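Local structure of carboxylase (Deinococcus radiodurans, 5H80) at residues A[60-65]-A[76-81]; A[43-48]-A[68-73]. The protein probably catalyses the ATP-dependent carboxylation of biotin, serving as the biotin carboxylase domain of a single-chain bacterial carboxylase. All coordinates share one frame; numbering follows the deposited sequence.

Interaction 1 (A[60-65]-A[76-81]); sequences AVYAPD and DEAVAL
The phenol ring of Y62 lies across the neighbouring strand with one face over the backbone of A80, whose CA is 4.0 Å from the ring centroid and 20° off the ring normal, a CH-pi contact. CG sits between the backbone N and the carbonyl carbon (chi1 60°), which brings the ring over A80. Alanines suit this face. The CB of A80 meets the hydroxyl end, 3.7 Å from OH of Y62, and the CB of A78 approaches CE2 of Y62 obliquely at 3.8 Å; both small methyls lie in van der Waals contact. Beyond the ring edge a water joins OH of Y62 to the carbonyl of A78. V61, on the face away from Y62, meets L81, just past the end of strand 77-80, at a slant, CB of V61 against CD1 of L81 at 3.9 Å, and V61 goes on into helix 92-101 while L81 reaches A88 and Y89. Four parallel-strand hydrogen bonds tie the backbones. The bond from L81 N to Y62 O is short (2.7 Å), whereas that from Y62 N to V79 O is longer (3.3 Å), its donor tilted from the carbonyl plane. The short segments 60-62 and 77-80 run parallel, crossing at -32°. With helix 70-74 between them in sequence, the two strands form a beta-alpha-beta unit at the edge of the parallel sheet of the biotin carboxylase N-terminal domain.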
loop_
_atom_site.group_PDB
_atom_site.type_symbol
_atom_site.label_atom_id
_atom_site.label_comp_id
_atom_site.label_asym_id
_atom_site.label_seq_id
_atom_site.Cartn_x
_atom_site.Cartn_y
_atom_site.Cartn_z
ATOM N N ALA A 60 -11.267 20.339 10.490
ATOM C CA ALA A 60 -11.021 20.829 9.114
ATOM C C ALA A 60 -11.688 22.200 8.939
ATOM O O ALA A 60 -12.566 22.606 9.797
ATOM C CB ALA A 60 -11.510 19.790 8.105
ATOM N N VAL A 61 -11.241 22.920 7.915
ATOM C CA VAL A 61 -11.880 24.156 7.504
ATOM C C VAL A 61 -12.121 24.014 5.982
ATOM O O VAL A 61 -11.355 23.338 5.207
ATOM C CB VAL A 61 -11.071 25.445 7.844
ATOM C CG1 VAL A 61 -11.018 25.740 9.358
ATOM C CG2 VAL A 61 -9.640 25.430 7.239
ATOM N N TYR A 62 -13.148 24.662 5.487
ATOM C CA TYR A 62 -13.461 24.686 4.100
ATOM C C TYR A 62 -14.112 25.981 3.632
ATOM O O TYR A 62 -14.837 26.645 4.413
ATOM C CB TYR A 62 -14.358 23.483 3.627
ATOM C CG TYR A 62 -15.688 23.419 4.324
ATOM C CD1 TYR A 62 -16.821 23.793 3.643
ATOM C CD2 TYR A 62 -15.852 23.055 5.714
ATOM C CE1 TYR A 62 -18.044 23.867 4.265
ATOM C CE2 TYR A 62 -17.146 23.053 6.336
ATOM C CZ TYR A 62 -18.213 23.445 5.566
ATOM O OH TYR A 62 -19.461 23.523 6.099
ATOM N N ALA A 63 -13.790 26.340 2.423
ATOM C CA ALA A 63 -14.479 27.410 1.692
ATOM C C ALA A 63 -15.624 26.784 0.941
ATOM O O ALA A 63 -15.549 25.600 0.547
ATOM C CB ALA A 63 -13.508 28.046 0.721
ATOM N N PRO A 64 -16.770 27.513 0.738
ATOM C CA PRO A 64 -17.826 26.861 0.008
ATOM C C PRO A 64 -17.590 26.201 -1.378
ATOM O O PRO A 64 -18.136 25.124 -1.694
ATOM C CB PRO A 64 -18.946 27.984 -0.080
ATOM C CG PRO A 64 -18.553 29.019 0.932
ATOM C CD PRO A 64 -17.052 28.956 0.976
ATOM N N ASP A 65 -16.737 26.755 -2.195
ATOM C CA ASP A 65 -16.355 26.176 -3.495
ATOM C C ASP A 65 -15.474 24.926 -3.369
ATOM O O ASP A 65 -15.194 24.345 -4.335
ATOM C CB ASP A 65 -15.641 27.137 -4.371
ATOM C CG ASP A 65 -14.234 27.455 -3.912
ATOM O OD1 ASP A 65 -13.812 27.169 -2.771
ATOM O OD2 ASP A 65 -13.573 28.193 -4.702
ATOM N N ASP A 76 -13.199 15.020 11.868
ATOM C CA ASP A 76 -14.132 14.725 12.979
ATOM C C ASP A 76 -15.109 15.872 13.041
ATOM O O ASP A 76 -16.258 15.709 13.409
ATOM C CB ASP A 76 -13.467 14.573 14.328
ATOM C CG ASP A 76 -12.523 13.425 14.355
ATOM O OD1 ASP A 76 -12.981 12.290 14.118
ATOM O OD2 ASP A 76 -11.325 13.671 14.568
ATOM N N GLU A 77 -14.624 17.053 12.705
ATOM C CA GLU A 77 -15.576 18.180 12.615
ATOM C C GLU A 77 -15.012 19.153 11.605
ATOM O O GLU A 77 -13.771 19.265 11.505
ATOM C CB GLU A 77 -15.872 18.731 13.971
ATOM C CG GLU A 77 -15.058 19.891 14.414
ATOM C CD GLU A 77 -15.412 20.295 15.871
ATOM O OE1 GLU A 77 -14.713 19.812 16.805
ATOM O OE2 GLU A 77 -16.419 21.063 16.043
ATOM N N ALA A 78 -15.878 19.687 10.745
ATOM C CA ALA A 78 -15.471 20.629 9.749
ATOM C C ALA A 78 -16.186 21.944 9.948
ATOM O O ALA A 78 -17.441 21.956 10.115
ATOM C CB ALA A 78 -15.720 20.104 8.352
ATOM N N VAL A 79 -15.384 23.024 9.819
ATOM C CA VAL A 79 -15.818 24.402 10.146
ATOM C C VAL A 79 -15.786 25.306 8.882
ATOM O O VAL A 79 -14.751 25.466 8.210
ATOM C CB VAL A 79 -14.962 24.973 11.267
ATOM C CG1 VAL A 79 -15.337 26.445 11.537
ATOM C CG2 VAL A 79 -15.170 24.134 12.522
ATOM N N ALA A 80 -16.933 25.821 8.471
ATOM C CA ALA A 80 -16.966 26.675 7.235
ATOM C C ALA A 80 -16.218 27.999 7.424
ATOM O O ALA A 80 -16.445 28.646 8.450
ATOM C CB ALA A 80 -18.441 26.954 6.869
ATOM N N LEU A 81 -15.440 28.423 6.420
ATOM C CA LEU A 81 -14.698 29.707 6.463
ATOM C C LEU A 81 -15.682 30.728 5.825
ATOM O O LEU A 81 -16.357 30.432 4.876
ATOM C CB LEU A 81 -13.409 29.655 5.625
ATOM C CG LEU A 81 -12.327 28.766 6.252
ATOM C CD1 LEU A 81 -11.299 28.277 5.245
ATOM C CD2 LEU A 81 -11.733 29.438 7.476
HETATM O O HOH W 1 -19.440 23.213 8.804
HETATM O O HOH W 2 -17.271 28.076 4.012
#

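Interaction 2 (A[43-48]-A[68-73]); sequences VAVRIE and GSLHVR
A44 presses its methyl against H71, CB to CB at 3.4 Å, where helix 42-53 packs against the start of helix 70-74. A small methyl suits this spot, where the two chains lie close, and the same methyl meets the imidazole obliquely at CG and CD2. Beside it V45 points CG2 at the backbone of H71, 3.4 Å from H71 N. That N-H is already used: S69, the N-cap, accepts it through OG at 3.2 Å. OG of S69 also lies in the plane of the imidazole, 2.8 Å from ND1 of H71, so one serine both caps the helix and fixes the rotation of the ring. The flank at L70 is looser. L70 is partly exposed, and its side chain crosses that of V45 at about a right angle, with CB of L70 3.8 Å from CG2 of V45. E48, also buried, reaches the carbonyl of H71; its extended chain, CG anti to the carbonyl carbon (chi1 -67°), carries OE2 to 2.5 Å from the carbonyl O of H71. With an alanine here, that carbonyl would probably lose its close polar neighbour and a gap would be likely to open between the helices. Two oxygens so near imply that the buried carboxyl probably holds a proton, which would make E48 a neutral partner here.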
loop_
_atom_site.group_PDB
_atom_site.type_symbol
_atom_site.label_atom_id
_atom_site.label_comp_id
_atom_site.label_asym_id
_atom_site.label_seq_id
_atom_site.Cartn_x
_atom_site.Cartn_y
_atom_site.Cartn_z
ATOM N N VAL A 43 -3.781 16.993 0.939
ATOM C CA VAL A 43 -3.054 17.115 2.197
ATOM C C VAL A 43 -3.922 17.151 3.517
ATOM O O VAL A 43 -3.445 16.567 4.546
ATOM C CB VAL A 43 -1.944 18.200 2.173
ATOM C CG1 VAL A 43 -2.444 19.609 2.377
ATOM C CG2 VAL A 43 -0.835 17.830 3.164
ATOM N N ALA A 44 -5.144 17.720 3.463
ATOM C CA ALA A 44 -5.928 17.877 4.574
ATOM C C ALA A 44 -6.411 16.435 4.803
ATOM O O ALA A 44 -6.506 16.042 5.950
ATOM C CB ALA A 44 -7.105 18.682 4.290
ATOM N N VAL A 45 -6.708 15.772 3.717
ATOM C CA VAL A 45 -7.142 14.306 3.874
ATOM C C VAL A 45 -6.007 13.440 4.533
ATOM O O VAL A 45 -6.233 12.633 5.536
ATOM C CB VAL A 45 -7.582 13.770 2.475
ATOM C CG1 VAL A 45 -7.802 12.275 2.488
ATOM C CG2 VAL A 45 -8.897 14.318 1.885
ATOM N N ARG A 46 -4.823 13.537 4.006
ATOM C CA ARG A 46 -3.648 12.955 4.532
ATOM C C ARG A 46 -3.451 13.144 6.059
ATOM O O ARG A 46 -3.207 12.225 6.917
ATOM C CB ARG A 46 -2.443 13.460 3.733
ATOM C CG ARG A 46 -1.105 12.852 4.249
ATOM C CD ARG A 46 -0.891 11.328 4.007
ATOM N NE ARG A 46 0.263 10.704 4.657
ATOM C CZ ARG A 46 0.152 10.090 5.836
ATOM N NH1 ARG A 46 -0.899 10.206 6.602
ATOM N NH2 ARG A 46 1.147 9.433 6.336
ATOM N N ILE A 47 -3.485 14.445 6.477
ATOM C CA ILE A 47 -3.409 14.831 7.843
ATOM C C ILE A 47 -4.526 14.211 8.693
ATOM O O ILE A 47 -4.213 13.749 9.799
ATOM C CB ILE A 47 -3.212 16.373 8.070
ATOM C CG1 ILE A 47 -1.954 16.809 7.383
ATOM C CG2 ILE A 47 -3.171 16.680 9.514
ATOM C CD1 ILE A 47 -1.834 18.328 7.168
ATOM N N GLU A 48 -5.803 14.284 8.288
ATOM C CA GLU A 48 -6.946 13.673 8.990
ATOM C C GLU A 48 -6.718 12.194 9.249
ATOM O O GLU A 48 -6.833 11.810 10.403
ATOM C CB GLU A 48 -8.252 13.816 8.208
ATOM C CG GLU A 48 -8.640 15.280 8.155
ATOM C CD GLU A 48 -9.662 15.618 7.086
ATOM O OE1 GLU A 48 -9.894 14.823 6.195
ATOM O OE2 GLU A 48 -10.205 16.758 7.102
ATOM N N GLY A 68 -17.200 19.952 -1.509
ATOM C CA GLY A 68 -17.399 18.515 -1.893
ATOM C C GLY A 68 -16.102 17.697 -1.722
ATOM O O GLY A 68 -16.118 16.492 -1.796
ATOM N N SER A 69 -15.061 18.382 -1.413
ATOM C CA SER A 69 -13.743 17.791 -1.068
ATOM C C SER A 69 -13.893 16.751 0.033
ATOM O O SER A 69 -14.553 16.932 1.055
ATOM C CB SER A 69 -12.680 18.814 -0.696
ATOM O OG SER A 69 -11.496 18.065 -0.189
ATOM N N LEU A 70 -13.142 15.643 -0.103
ATOM C CA LEU A 70 -13.086 14.604 0.950
ATOM C C LEU A 70 -12.618 15.065 2.281
ATOM O O LEU A 70 -13.094 14.564 3.307
ATOM C CB LEU A 70 -12.278 13.334 0.487
ATOM C CG LEU A 70 -12.181 12.179 1.491
ATOM C CD1 LEU A 70 -13.535 11.533 1.743
ATOM C CD2 LEU A 70 -11.245 11.086 0.881
ATOM N N HIS A 71 -11.746 16.093 2.312
ATOM C CA HIS A 71 -11.303 16.632 3.610
ATOM C C HIS A 71 -12.411 17.205 4.531
ATOM O O HIS A 71 -12.251 17.208 5.721
ATOM C CB HIS A 71 -10.174 17.591 3.374
ATOM C CG HIS A 71 -10.539 19.044 3.227
ATOM N ND1 HIS A 71 -10.847 19.659 2.027
ATOM C CD2 HIS A 71 -10.600 20.007 4.186
ATOM C CE1 HIS A 71 -11.126 20.937 2.258
ATOM N NE2 HIS A 71 -10.977 21.173 3.547
ATOM N N VAL A 72 -13.505 17.602 3.912
ATOM C CA VAL A 72 -14.686 18.053 4.661
ATOM C C VAL A 72 -15.285 16.915 5.520
ATOM O O VAL A 72 -15.199 16.946 6.793
ATOM C CB VAL A 72 -15.659 18.699 3.685
ATOM C CG1 VAL A 72 -16.946 19.086 4.427
ATOM C CG2 VAL A 72 -15.068 19.920 3.002
ATOM N N ARG A 73 -15.809 15.918 4.803
ATOM C CA ARG A 73 -16.441 14.736 5.382
ATOM C C ARG A 73 -15.515 13.947 6.284
ATOM O O ARG A 73 -15.951 13.381 7.290
ATOM C CB ARG A 73 -16.878 13.771 4.262
ATOM C CG ARG A 73 -18.180 14.102 3.558
ATOM C CD ARG A 73 -18.382 13.223 2.313
ATOM N NE ARG A 73 -17.369 13.456 1.269
ATOM C CZ ARG A 73 -17.501 13.156 -0.025
ATOM N NH1 ARG A 73 -18.619 12.607 -0.512
ATOM N NH2 ARG A 73 -16.494 13.423 -0.857
#

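Both contacts belong to the same N-terminal domain. They hold different elements, but strand 57-62 and helix 70-74 follow each other in the chain. Interaction 2 is the more buried: it fixes helix 70-74 against helix 42-53 through methyls and a carboxyl group, with the cap ordering 68-73 internally. Interaction 1 lies farther from the chain's centre, at the sheet's edge, and relies mainly on backbone hydrogen bonds, with a tyrosine ring on its partly exposed face. The two meet directly. NE2 of H71 is 2.8 Å from the carbonyl O of V61, a probable hydrogen bond from helix to strand, while A60 packs its CB against OE2 of E48 and A78 touches the carbonyl of V72.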